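Local structure of putative ABC transporter subunit, substrate-binding component (Rhodopseudomonas palustris, 4EVQ) at residues Gly27-Ala30 with Pro31-Glu34; Ala35-Arg38 with Gly39-Tyr43; Glu64-Pro67 with Pro68-Thr71; Glu72-Thr75 with Lys76-Ser80; Pro286-Phe289 with Ala290-Trp294. The protein binds 4-hydroxybenzoate and is probably the solute-binding component of an ABC transporter that takes up lignin-derived aromatic compounds. One frame throughout, in Å; residues are numbered along the deposited sequence. Where two conformers were deposited one is given.

Interaction 1: residues Gly27-Ala30 with Pro31-Glu34. With PHB (p-hydroxybenzoic acid), chain H; ACT (acetate ion), chain G.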
loop_
_atom_site.group_PDB
_atom_site.type_symbol
_atom_site.label_atom_id
_atom_site.label_comp_id
_atom_site.label_asym_id
_atom_site.label_seq_id
_atom_site.Cartn_x
_atom_site.Cartn_y
_atom_site.Cartn_z
ATOM N N GLY A 27 -6.503 14.458 -7.289
ATOM C CA GLY A 27 -6.278 14.791 -5.908
ATOM C C GLY A 27 -4.958 14.295 -5.359
ATOM O O GLY A 27 -3.999 13.928 -6.079
ATOM N N THR A 28 -4.930 14.254 -4.037
ATOM C CA THR A 28 -3.654 14.117 -3.368
ATOM C C THR A 28 -2.958 12.761 -3.650
ATOM O O THR A 28 -1.733 12.656 -3.675
ATOM C CB THR A 28 -3.801 14.379 -1.893
ATOM O OG1 THR A 28 -2.501 14.684 -1.335
ATOM C CG2 THR A 28 -4.297 13.198 -1.195
ATOM N N TYR A 29 -3.745 11.731 -3.929
ATOM C CA TYR A 29 -3.181 10.436 -4.181
ATOM C C TYR A 29 -3.140 10.051 -5.663
ATOM O O TYR A 29 -2.891 8.912 -6.013
ATOM C CB TYR A 29 -3.939 9.407 -3.356
ATOM C CG TYR A 29 -3.639 9.402 -1.851
ATOM C CD1 TYR A 29 -2.433 9.810 -1.330
ATOM C CD2 TYR A 29 -4.577 8.910 -0.957
ATOM C CE1 TYR A 29 -2.171 9.706 0.027
ATOM C CE2 TYR A 29 -4.343 8.835 0.397
ATOM C CZ TYR A 29 -3.129 9.225 0.895
ATOM O OH TYR A 29 -2.835 9.120 2.240
ATOM N N ALA A 30 -3.357 11.027 -6.544
ATOM C CA ALA A 30 -3.248 10.763 -7.971
ATOM C C ALA A 30 -1.934 10.029 -8.397
ATOM O O ALA A 30 -1.999 9.154 -9.229
ATOM C CB ALA A 30 -3.416 12.078 -8.767
ATOM N N PRO A 31 -0.774 10.374 -7.827
ATOM C CA PRO A 31 0.423 9.639 -8.257
ATOM C C PRO A 31 0.417 8.169 -7.861
ATOM O O PRO A 31 1.010 7.335 -8.574
ATOM C CB PRO A 31 1.568 10.348 -7.541
ATOM C CG PRO A 31 0.996 11.645 -7.132
ATOM C CD PRO A 31 -0.427 11.500 -6.939
ATOM N N LEU A 32 -0.277 7.865 -6.768
ATOM C CA LEU A 32 -0.393 6.463 -6.335
ATOM C C LEU A 32 -1.363 5.727 -7.280
ATOM O O LEU A 32 -1.102 4.601 -7.665
ATOM C CB LEU A 32 -0.903 6.374 -4.891
ATOM C CG LEU A 32 0.095 6.691 -3.771
ATOM C CD1 LEU A 32 0.633 8.125 -3.829
ATOM C CD2 LEU A 32 -0.538 6.412 -2.436
ATOM N N GLY A 33 -2.493 6.364 -7.632
ATOM C CA GLY A 33 -3.403 5.745 -8.602
ATOM C C GLY A 33 -2.722 5.507 -9.938
ATOM O O GLY A 33 -2.923 4.469 -10.591
ATOM N N GLU A 34 -1.933 6.480 -10.368
ATOM C CA GLU A 34 -1.144 6.352 -11.581
ATOM C C GLU A 34 -0.152 5.174 -11.498
ATOM O O GLU A 34 -0.050 4.364 -12.426
ATOM C CB GLU A 34 -0.369 7.635 -11.874
ATOM C CG GLU A 34 0.579 7.577 -13.094
ATOM C CD GLU A 34 1.343 8.868 -13.255
ATOM O OE1 GLU A 34 2.198 9.202 -12.408
ATOM O OE2 GLU A 34 1.068 9.567 -14.238
HETATM C "C1'" PHB H . -4.463 4.177 2.884
HETATM O "O1'" PHB H . -5.326 5.078 2.995
HETATM O "O2'" PHB H . -4.694 2.950 3.219
HETATM C C1 PHB H . -3.113 4.448 2.348
HETATM C C2 PHB H . -2.920 5.544 1.507
HETATM C C3 PHB H . -1.653 5.815 1.016
HETATM C C4 PHB H . -0.609 5.024 1.370
HETATM C C5 PHB H . -0.780 3.919 2.183
HETATM C C6 PHB H . -2.030 3.661 2.662
HETATM O O4 PHB H . 0.630 5.274 0.905
HETATM C C ACT G . -8.330 14.591 -1.823
HETATM O O ACT G . -8.252 15.848 -1.762
HETATM O OXT ACT G . -7.643 13.961 -2.690
HETATM C CH3 ACT G . -9.239 13.853 -0.912
#
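Tyr29 and Leu32 lie side by side, pointing the same way, and both touch the bound p-hydroxybenzoate. Tyr29 CD1 is 4.0 Å from Leu32 CD2. This is the tight side of the contact. PHB C2 and C3 lie over one face of the Tyr29 ring, with Tyr29 CZ 3.7 Å from PHB C3. Leu32 holds CG anti to the carbonyl carbon (chi1 -76°), and CD2 is the branch that reaches the ligand, with Leu32 CD2 3.7 Å from the same PHB C3. The hydroxyl of Tyr29 is hydrogen-bonded to Tyr161, which also binds the ligand. The backbone here is the start of helix 30-46, entered through a type I turn from Gly27 to Ala30, with Tyr29 as N-cap residue. Gly33 N donates to Tyr29 O at 3.0 Å, and Leu32 N adds a weak bond to the same oxygen. A leucine in place of Tyr29 would probably take the ring face away from PHB C2 and C3 and cost Tyr161 one of its hydrogen-bond partners. The other side is looser. Gly27, Pro31 and Glu34 are exposed, and Thr28 N donates to an acetate, probably from the crystallisation liquor, at OXT (3.0 Å).

Interaction 2: residues Ala35-Arg38 with Gly39-Tyr43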
loop_
_atom_site.group_PDB
_atom_site.type_symbol
_atom_site.label_atom_id
_atom_site.label_comp_id
_atom_site.label_asym_id
_atom_site.label_seq_id
_atom_site.Cartn_x
_atom_site.Cartn_y
_atom_site.Cartn_z
ATOM N N ALA A 35 0.609 5.084 -10.405
ATOM C CA ALA A 35 1.584 3.997 -10.267
ATOM C C ALA A 35 0.930 2.606 -10.274
ATOM O O ALA A 35 1.449 1.686 -10.894
ATOM C CB ALA A 35 2.385 4.204 -8.989
ATOM N N ILE A 36 -0.173 2.471 -9.567
ATOM C CA ILE A 36 -0.887 1.181 -9.520
ATOM C C ILE A 36 -1.388 0.817 -10.904
ATOM O O ILE A 36 -1.278 -0.343 -11.332
ATOM C CB ILE A 36 -2.051 1.252 -8.501
ATOM C CG1 ILE A 36 -1.475 1.364 -7.065
ATOM C CG2 ILE A 36 -2.960 0.036 -8.632
ATOM C CD1 ILE A 36 -2.511 1.788 -6.067
ATOM N N THR A 37 -1.982 1.788 -11.590
ATOM C CA THR A 37 -2.494 1.530 -12.928
ATOM C C THR A 37 -1.365 1.133 -13.899
ATOM O O THR A 37 -1.509 0.180 -14.708
ATOM C CB THR A 37 -3.234 2.768 -13.445
ATOM O OG1 THR A 37 -4.313 3.086 -12.555
ATOM C CG2 THR A 37 -3.831 2.540 -14.832
ATOM N N ARG A 38 -0.225 1.811 -13.767
ATOM C CA ARG A 38 0.945 1.473 -14.584
ATOM C C ARG A 38 1.443 0.067 -14.324
ATOM O O ARG A 38 1.744 -0.688 -15.264
ATOM C CB ARG A 38 2.088 2.475 -14.375
ATOM C CG ARG A 38 1.882 3.854 -15.027
ATOM C CD ARG A 38 2.981 4.786 -14.584
ATOM N NE ARG A 38 2.964 6.003 -15.366
ATOM C CZ ARG A 38 3.860 6.975 -15.256
ATOM N NH1 ARG A 38 4.786 6.941 -14.297
ATOM N NH2 ARG A 38 3.802 8.019 -16.108
ATOM N N GLY A 39 1.536 -0.297 -13.060
ATOM C CA GLY A 39 1.944 -1.658 -12.741
ATOM C C GLY A 39 1.022 -2.719 -13.348
ATOM O O GLY A 39 1.475 -3.728 -13.906
ATOM N N LEU A 40 -0.273 -2.494 -13.228
ATOM C CA LEU A 40 -1.249 -3.443 -13.751
ATOM C C LEU A 40 -1.224 -3.492 -15.288
ATOM O O LEU A 40 -1.256 -4.574 -15.898
ATOM C CB LEU A 40 -2.617 -3.057 -13.213
ATOM C CG LEU A 40 -3.790 -3.910 -13.657
ATOM C CD1 LEU A 40 -3.580 -5.380 -13.330
ATOM C CD2 LEU A 40 -4.998 -3.357 -12.953
ATOM N N GLU A 41 -1.148 -2.330 -15.932
ATOM C CA GLU A 41 -1.104 -2.296 -17.388
ATOM C C GLU A 41 0.189 -2.903 -17.919
ATOM O O GLU A 41 0.200 -3.564 -18.953
ATOM C CB GLU A 41 -1.259 -0.857 -17.890
ATOM C CG GLU A 41 -2.676 -0.350 -17.639
ATOM C CD GLU A 41 -2.908 1.106 -18.052
ATOM O OE1 GLU A 41 -1.990 1.939 -17.962
ATOM O OE2 GLU A 41 -4.061 1.407 -18.431
ATOM N N LEU A 42 1.300 -2.633 -17.244
ATOM C CA LEU A 42 2.566 -3.219 -17.672
ATOM C C LEU A 42 2.505 -4.732 -17.572
ATOM O O LEU A 42 3.019 -5.459 -18.446
ATOM C CB LEU A 42 3.733 -2.651 -16.822
ATOM C CG LEU A 42 5.131 -2.901 -17.391
ATOM C CD1 LEU A 42 5.369 -2.084 -18.685
ATOM C CD2 LEU A 42 6.200 -2.620 -16.302
ATOM N N TYR A 43 1.924 -5.231 -16.502
ATOM C CA TYR A 43 1.797 -6.701 -16.406
ATOM C C TYR A 43 0.969 -7.254 -17.537
ATOM O O TYR A 43 1.349 -8.253 -18.146
ATOM C CB TYR A 43 1.185 -7.143 -15.077
ATOM C CG TYR A 43 1.124 -8.634 -15.026
ATOM C CD1 TYR A 43 2.272 -9.373 -14.894
ATOM C CD2 TYR A 43 -0.072 -9.298 -15.225
ATOM C CE1 TYR A 43 2.245 -10.757 -14.933
ATOM C CE2 TYR A 43 -0.116 -10.687 -15.265
ATOM C CZ TYR A 43 1.041 -11.410 -15.101
ATOM O OH TYR A 43 1.026 -12.781 -15.114
#
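Helix 30-46 follows the first strand of its domain in this periplasmic binding protein, and the contact is one stretch of its regular alpha-helical turns. Thr37 and Glu41 meet one turn apart. Their side chains run alongside each other in the same direction. Thr37 CG2 touches the carboxylate carbon, Glu41 CD, at 3.6 Å. The methyl stands anti to the backbone N of Thr37, which places it on the side of the following turn. Glu41 CG is anti to its own carbonyl carbon (chi1 -70°) and lies 3.2 Å from Thr37 O. The polar ends have other partners. Glu41 OE2 forms a salt bridge with Lys60, and Thr37 OG1 is hydrogen-bonded to Tyr25 and to Gly33 O. An alanine at Glu41 would probably leave Lys60 without this carboxylate and the Thr37 methyl without its neighbour.

The backbone bonds are short and regular. Gly39 N donates to Ala35 O at 2.9 Å, and Leu40 N to Ile36 O at 3.0 Å. Most of these residues are buried. Ile36 and Leu40 pack on strand 17-23, while Ala35 and Leu42 pack on helix 288-306. Arg38 extends from CG to NE and lies against Phe278 and Tyr282 of helix 269-282. Its NH2 makes a long, weak ion pair with Glu34 OE2. The next bond along, from Glu41 N to Thr37 O, is 2.8 Å long. At the far end Leu42 N reaches Arg38 O at 2.8 Å, and Leu42 CB rests 3.2 Å from that same oxygen, Arg38 O.

Interaction 3: residues Glu64-Pro67 with Pro68-Thr71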
loop_
_atom_site.group_PDB
_atom_site.type_symbol
_atom_site.label_atom_id
_atom_site.label_comp_id
_atom_site.label_asym_id
_atom_site.label_seq_id
_atom_site.Cartn_x
_atom_site.Cartn_y
_atom_site.Cartn_z
ATOM N N GLU A 64 -11.489 9.972 -6.280
ATOM C CA GLU A 64 -11.148 11.279 -5.683
ATOM C C GLU A 64 -10.664 11.192 -4.226
ATOM O O GLU A 64 -10.694 12.174 -3.502
ATOM C CB GLU A 64 -12.359 12.261 -5.799
ATOM C CG GLU A 64 -12.884 12.407 -7.221
ATOM C CD GLU A 64 -14.189 13.220 -7.383
ATOM O OE1 GLU A 64 -14.777 13.683 -6.391
ATOM O OE2 GLU A 64 -14.592 13.452 -8.546
ATOM N N SER A 65 -10.286 9.992 -3.787
ATOM C CA SER A 65 -10.035 9.723 -2.382
ATOM C C SER A 65 -11.109 10.299 -1.474
ATOM O O SER A 65 -10.803 10.789 -0.366
ATOM C CB SER A 65 -8.643 10.137 -1.956
ATOM O OG SER A 65 -7.691 9.457 -2.756
ATOM N N ALA A 66 -12.378 10.146 -1.884
ATOM C CA ALA A 66 -13.520 10.773 -1.188
ATOM C C ALA A 66 -14.503 9.730 -0.691
ATOM O O ALA A 66 -15.358 9.228 -1.447
ATOM C CB ALA A 66 -14.227 11.709 -2.125
ATOM N N PRO A 67 -14.392 9.377 0.589
ATOM C CA PRO A 67 -15.291 8.327 1.091
ATOM C C PRO A 67 -16.798 8.578 0.852
ATOM O O PRO A 67 -17.508 7.613 0.622
ATOM C CB PRO A 67 -14.905 8.208 2.565
ATOM C CG PRO A 67 -13.464 8.620 2.603
ATOM C CD PRO A 67 -13.327 9.711 1.559
ATOM N N PRO A 68 -17.260 9.830 0.841
ATOM C CA PRO A 68 -18.692 10.047 0.611
ATOM C C PRO A 68 -19.171 9.587 -0.764
ATOM O O PRO A 68 -20.394 9.413 -0.917
ATOM C CB PRO A 68 -18.823 11.571 0.757
ATOM C CG PRO A 68 -17.759 11.917 1.702
ATOM C CD PRO A 68 -16.589 11.081 1.246
ATOM N N LYS A 69 -18.260 9.435 -1.727
ATOM C CA LYS A 69 -18.647 8.968 -3.059
ATOM C C LYS A 69 -18.454 7.488 -3.276
ATOM O O LYS A 69 -18.793 6.970 -4.344
ATOM C CB LYS A 69 -17.876 9.744 -4.117
ATOM C CG LYS A 69 -18.131 11.251 -4.027
ATOM C CD LYS A 69 -17.564 11.971 -5.215
ATOM C CE LYS A 69 -18.132 13.382 -5.329
ATOM N NZ LYS A 69 -17.602 14.123 -6.503
ATOM N N ALA A 70 -17.841 6.803 -2.311
ATOM C CA ALA A 70 -17.396 5.448 -2.510
ATOM C C ALA A 70 -18.534 4.497 -2.818
ATOM O O ALA A 70 -18.403 3.669 -3.705
ATOM C CB ALA A 70 -16.612 4.960 -1.292
ATOM N N THR A 71 -19.644 4.600 -2.104
ATOM C CA THR A 71 -20.770 3.675 -2.366
ATOM C C THR A 71 -21.315 3.830 -3.769
ATOM O O THR A 71 -21.533 2.855 -4.475
ATOM C CB THR A 71 -21.866 3.900 -1.347
ATOM O OG1 THR A 71 -21.349 3.477 -0.070
ATOM C CG2 THR A 71 -23.155 3.110 -1.661
HETATM O O HOH W 1 -19.919 6.369 0.291
#
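The rings of Pro67 and Pro68, neighbours in the chain, lie side by side and point the same way at the start of helix 67-80, which follows strand 54-62 in a beta-alpha unit of this periplasmic binding fold. The methyl Ala66 CB also approaches the second ring, 4.2 Å from Pro68 CD.

Lys69 comes next and ties the helix start back to the loop. Lys69 N donates to Ala66 O at 2.9 Å, coming from above the carbonyl plane. Its side chain is extended beyond CG and crosses that of Glu64 at a slant. The ammonium group forms a salt bridge, Lys69 NZ to Glu64 OE1 at 2.9 Å. It meets that oxygen on the syn side, 26° out of the carboxylate plane. The Lys69 chain grazes the same oxygen on its way, with Lys69 CD 3.5 Å from Glu64 OE1.

Ala70 N donates to Pro67 O at 3.1 Å, well above the carbonyl plane, a bond that joins residues three apart. Ala70 is buried, and its methyl packs on Val94 and Ala97 of helix 92-105. Thr71 is exposed and joins through a water. That water donates to Pro67 O, so this carbonyl has two partners, Ala70 N and the water. The water in turn accepts from Thr71 N, with the water oxygen 3.0 Å from that nitrogen.

Interaction 4: residues Glu72-Thr75 with Lys76-Ser80; sequences ELTT and KLIQS. With SO4 (sulfate ion), chain C.
Thr75 and Gln79 meet one turn apart on helix 67-80, near its C-terminal end. The helix belongs to the same domain of the periplasmic binding fold as strands 17-23 and 54-62, and Leu73 and Leu77 pack on both.

The backbone bonds are of the alpha type. Lys76 N donates to Glu72 O at 3.0 Å and Leu77 N to Leu73 O at 3.1 Å. Ile78 N reaches Thr74 O and Gln79 N reaches Thr75 O, the latter at 2.8 Å. A wider, pi-type turn follows at 76-80.

The apolar contacts use the threonine methyls. With the methyl anti to the backbone N, Thr74 CG2 lies beside Ile78, one turn on, and touches Ile78 CD1 at 3.8 Å. The two side chains point the same way. This pair faces helix 92-105, where both side chains meet Ile101. The side chains of Thr75 and Gln79 instead cross at an angle, with Thr75 CG2 3.5 Å from Gln79 CG. Gln79 CG also lies 3.1 Å from the backbone oxygen Thr75 O.

The hydroxyls bond back along the helix. Thr74 OG1 is hydrogen-bonded to Ala70 O, and Thr75 OG1 to Thr71 O.

The charged contact is made by Lys76, on the exposed side. Its chain bends at chi4 (64°), which brings NZ to the sulfate, an ion probably from the crystallisation liquor. The ammonium also forms a salt bridge with Glu81. Its bond to the sulfate is short, with Lys76 NZ 2.8 Å from SO4 O4.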
loop_
_atom_site.group_PDB
_atom_site.type_symbol
_atom_site.label_atom_id
_atom_site.label_comp_id
_atom_site.label_asym_id
_atom_site.label_seq_id
_atom_site.Cartn_x
_atom_site.Cartn_y
_atom_site.Cartn_z
ATOM N N GLU A 72 -21.517 5.068 -4.190
ATOM C CA GLU A 72 -22.130 5.296 -5.493
ATOM C C GLU A 72 -21.192 4.907 -6.634
ATOM O O GLU A 72 -21.621 4.359 -7.643
ATOM C CB GLU A 72 -22.603 6.753 -5.598
ATOM C CG GLU A 72 -21.476 7.761 -5.686
ATOM C CD GLU A 72 -21.882 9.214 -5.467
ATOM O OE1 GLU A 72 -22.134 9.614 -4.301
ATOM O OE2 GLU A 72 -21.881 9.985 -6.457
ATOM N N LEU A 73 -19.895 5.138 -6.471
ATOM C CA LEU A 73 -18.925 4.761 -7.505
ATOM C C LEU A 73 -18.736 3.261 -7.596
ATOM O O LEU A 73 -18.675 2.702 -8.698
ATOM C CB LEU A 73 -17.607 5.501 -7.309
ATOM C CG LEU A 73 -17.744 7.019 -7.457
ATOM C CD1 LEU A 73 -16.417 7.644 -7.161
ATOM C CD2 LEU A 73 -18.238 7.414 -8.865
ATOM N N THR A 74 -18.712 2.586 -6.452
ATOM C CA THR A 74 -18.625 1.131 -6.447
ATOM C C THR A 74 -19.863 0.501 -7.083
ATOM O O THR A 74 -19.754 -0.413 -7.893
ATOM C CB THR A 74 -18.456 0.611 -5.020
ATOM O OG1 THR A 74 -17.283 1.180 -4.446
ATOM C CG2 THR A 74 -18.280 -0.892 -5.004
ATOM N N THR A 75 -21.034 1.044 -6.765
ATOM C CA THR A 75 -22.265 0.562 -7.378
ATOM C C THR A 75 -22.245 0.784 -8.890
ATOM O O THR A 75 -22.645 -0.132 -9.631
ATOM C CB THR A 75 -23.457 1.233 -6.718
ATOM O OG1 THR A 75 -23.469 0.859 -5.328
ATOM C CG2 THR A 75 -24.768 0.786 -7.369
ATOM N N LYS A 76 -21.797 1.959 -9.353
ATOM C CA LYS A 76 -21.653 2.201 -10.813
ATOM C C LYS A 76 -20.793 1.100 -11.463
ATOM O O LYS A 76 -21.147 0.543 -12.497
ATOM C CB LYS A 76 -21.030 3.584 -11.123
ATOM C CG LYS A 76 -20.507 3.794 -12.596
ATOM C CD LYS A 76 -19.754 5.169 -12.789
ATOM C CE LYS A 76 -19.239 5.334 -14.200
ATOM N NZ LYS A 76 -20.322 5.401 -15.272
ATOM N N LEU A 77 -19.680 0.756 -10.851
ATOM C CA LEU A 77 -18.769 -0.198 -11.448
ATOM C C LEU A 77 -19.366 -1.599 -11.475
ATOM O O LEU A 77 -19.235 -2.293 -12.477
ATOM C CB LEU A 77 -17.445 -0.278 -10.683
ATOM C CG LEU A 77 -16.427 0.712 -11.140
ATOM C CD1 LEU A 77 -15.202 0.587 -10.259
ATOM C CD2 LEU A 77 -16.055 0.507 -12.591
ATOM N N ILE A 78 -19.999 -2.019 -10.375
ATOM C CA ILE A 78 -20.528 -3.370 -10.301
ATOM C C ILE A 78 -21.807 -3.499 -11.111
ATOM O O ILE A 78 -21.968 -4.470 -11.848
ATOM C CB ILE A 78 -20.761 -3.801 -8.818
ATOM C CG1 ILE A 78 -19.435 -3.852 -8.044
ATOM C CG2 ILE A 78 -21.518 -5.160 -8.730
ATOM C CD1 ILE A 78 -19.627 -4.101 -6.539
ATOM N N GLN A 79 -22.718 -2.533 -10.978
ATOM C CA GLN A 79 -24.041 -2.638 -11.594
ATOM C C GLN A 79 -24.056 -2.014 -12.990
ATOM O O GLN A 79 -24.299 -2.708 -13.967
ATOM C CB GLN A 79 -25.108 -2.000 -10.702
ATOM C CG GLN A 79 -24.933 -2.243 -9.210
ATOM C CD GLN A 79 -25.552 -3.502 -8.670
ATOM O OE1 GLN A 79 -25.208 -4.631 -9.058
ATOM N NE2 GLN A 79 -26.468 -3.322 -7.724
ATOM N N SER A 80 -23.793 -0.723 -13.111
ATOM C CA SER A 80 -23.972 -0.042 -14.398
ATOM C C SER A 80 -22.949 -0.460 -15.460
ATOM O O SER A 80 -23.272 -0.659 -16.633
ATOM C CB SER A 80 -23.882 1.476 -14.181
ATOM O OG SER A 80 -24.709 1.857 -13.090
HETATM S S SO4 C . -18.846 5.514 -19.072
HETATM O O1 SO4 C . -17.900 6.516 -19.606
HETATM O O2 SO4 C . -20.143 5.438 -19.756
HETATM O O3 SO4 C . -18.285 4.175 -18.864
HETATM O O4 SO4 C . -19.101 6.069 -17.756
#

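Interaction 5: residues Pro286-Phe289 with Ala290-Trp294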
loop_
_atom_site.group_PDB
_atom_site.type_symbol
_atom_site.label_atom_id
_atom_site.label_comp_id
_atom_site.label_asym_id
_atom_site.label_seq_id
_atom_site.Cartn_x
_atom_site.Cartn_y
_atom_site.Cartn_z
ATOM N N PRO A 286 9.899 1.977 -10.698
ATOM C CA PRO A 286 8.655 1.662 -10.008
ATOM C C PRO A 286 8.805 1.777 -8.511
ATOM O O PRO A 286 9.879 1.512 -7.983
ATOM C CB PRO A 286 8.390 0.224 -10.394
ATOM C CG PRO A 286 9.766 -0.350 -10.662
ATOM C CD PRO A 286 10.608 0.791 -11.170
ATOM N N ASP A 287 7.755 2.191 -7.833
ATOM C CA ASP A 287 7.712 2.165 -6.373
ATOM C C ASP A 287 6.762 1.086 -5.899
ATOM O O ASP A 287 6.251 0.267 -6.696
ATOM C CB ASP A 287 7.390 3.547 -5.807
ATOM C CG ASP A 287 6.052 4.046 -6.215
ATOM O OD1 ASP A 287 5.221 3.292 -6.715
ATOM O OD2 ASP A 287 5.792 5.269 -6.059
ATOM N N VAL A 288 6.522 1.056 -4.598
ATOM C CA VAL A 288 5.713 -0.025 -4.006
ATOM C C VAL A 288 4.328 -0.066 -4.600
ATOM O O VAL A 288 3.739 -1.150 -4.700
ATOM C CB VAL A 288 5.676 0.102 -2.452
ATOM C CG1 VAL A 288 4.894 1.325 -1.988
ATOM C CG2 VAL A 288 5.167 -1.198 -1.801
ATOM N N PHE A 289 3.757 1.081 -4.968
ATOM C CA PHE A 289 2.414 1.125 -5.512
ATOM C C PHE A 289 2.381 0.452 -6.851
ATOM O O PHE A 289 1.444 -0.339 -7.153
ATOM C CB PHE A 289 1.950 2.589 -5.549
ATOM C CG PHE A 289 2.145 3.284 -4.230
ATOM C CD1 PHE A 289 1.364 2.972 -3.148
ATOM C CD2 PHE A 289 3.102 4.271 -4.085
ATOM C CE1 PHE A 289 1.572 3.562 -1.909
ATOM C CE2 PHE A 289 3.304 4.901 -2.895
ATOM C CZ PHE A 289 2.559 4.547 -1.803
ATOM N N ALA A 290 3.384 0.700 -7.690
ATOM C CA ALA A 290 3.493 -0.017 -8.958
ATOM C C ALA A 290 3.646 -1.515 -8.770
ATOM O O ALA A 290 3.024 -2.294 -9.511
ATOM C CB ALA A 290 4.636 0.526 -9.762
ATOM N N VAL A 291 4.421 -1.953 -7.781
ATOM C CA VAL A 291 4.559 -3.361 -7.495
ATOM C C VAL A 291 3.229 -3.956 -7.122
ATOM O O VAL A 291 2.890 -5.083 -7.549
ATOM C CB VAL A 291 5.553 -3.575 -6.350
ATOM C CG1 VAL A 291 5.592 -5.023 -5.893
ATOM C CG2 VAL A 291 6.959 -3.154 -6.753
ATOM N N GLN A 292 2.464 -3.287 -6.277
ATOM C CA GLN A 292 1.189 -3.771 -5.822
ATOM C C GLN A 292 0.200 -3.906 -6.977
ATOM O O GLN A 292 -0.600 -4.850 -6.993
ATOM C CB GLN A 292 0.629 -2.883 -4.699
ATOM C CG GLN A 292 1.459 -2.999 -3.420
ATOM C CD GLN A 292 1.202 -1.930 -2.371
ATOM O OE1 GLN A 292 1.731 -2.013 -1.285
ATOM N NE2 GLN A 292 0.388 -0.935 -2.693
ATOM N N GLY A 293 0.246 -3.017 -7.940
ATOM C CA GLY A 293 -0.579 -3.118 -9.148
ATOM C C GLY A 293 -0.147 -4.253 -10.032
ATOM O O GLY A 293 -0.985 -5.012 -10.552
ATOM N N TRP A 294 1.133 -4.383 -10.254
ATOM C CA TRP A 294 1.660 -5.507 -11.004
ATOM C C TRP A 294 1.217 -6.830 -10.408
ATOM O O TRP A 294 0.788 -7.765 -11.132
ATOM C CB TRP A 294 3.178 -5.388 -10.982
ATOM C CG TRP A 294 3.975 -6.506 -11.607
ATOM C CD1 TRP A 294 4.479 -7.594 -10.957
ATOM C CD2 TRP A 294 4.482 -6.575 -12.952
ATOM N NE1 TRP A 294 5.227 -8.343 -11.819
ATOM C CE2 TRP A 294 5.261 -7.747 -13.047
ATOM C CE3 TRP A 294 4.332 -5.778 -14.081
ATOM C CZ2 TRP A 294 5.887 -8.155 -14.238
ATOM C CZ3 TRP A 294 4.996 -6.155 -15.252
ATOM C CH2 TRP A 294 5.760 -7.327 -15.322
#
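Asp287 holds CG between its backbone N and carbonyl carbon (chi1 63°), and this folds the carboxylate back over the first turn of the helix. OD1 takes two weak bonds there. Ala290 N donates to Asp287 OD1 at 3.3 Å, and Phe289 N to the same Asp287 OD1 at 3.2 Å with a bent geometry. Val288 CG1 sits over the centre of one face of the Phe289 ring, and Asp287 OD2 lies in plane at its edge.

Phe289 has CG anti to the carbonyl carbon (chi1 -51°), and in this setting its side chain runs alongside Gln292 in the same direction. The amide and ring planes are nearly perpendicular, 86° apart, and Phe289 CD1 is 4.1 Å from Gln292 NE2. Gln292 OE1 lies 3.6 Å from Val288 CG2 and is hydrogen-bonded to His261. NE2 binds Asn113, so both ends of the buried amide are satisfied.

Just before the cap in sequence, Pro286 CB touches Ala290 CB at 3.8 Å. Both residues pack on Phe278 of helix 269-282. The backbone closes with Val291 N to Asp287 O at 3.1 Å and Gln292 N to Val288 O at 2.9 Å.

Phe289 also packs on Leu32, Ala35 and Ile36 of helix 30-46, and its side chain touches the bound p-hydroxybenzoate. The arrangement is a side-chain N-cap, here starting helix 288-306 at the wall of the ligand pocket.

Interactions 1 and 5 reach the p-hydroxybenzoate pocket from two helix starts. They touch where Leu32 CD2 lies 3.6 Å from Phe289 CE1. Interaction 2 continues helix 30-46 away from the ligand, with Ile36 about 8 Å from it by its side chain. It packs on interaction 5, their centres only about 7 Å apart: Ile36 CG1 is 3.4 Å from Phe289 O, and Tyr43 meets Trp294 edge to face. Interaction 3 touches interaction 1 through Ser65 OG, 3.6 Å from Tyr29 CD2. Interaction 4 follows interaction 3 on helix 67-80 and is remote from the pocket contacts, its nearest atoms about 12 Å from interaction 1 and about 15 Å from interaction 5.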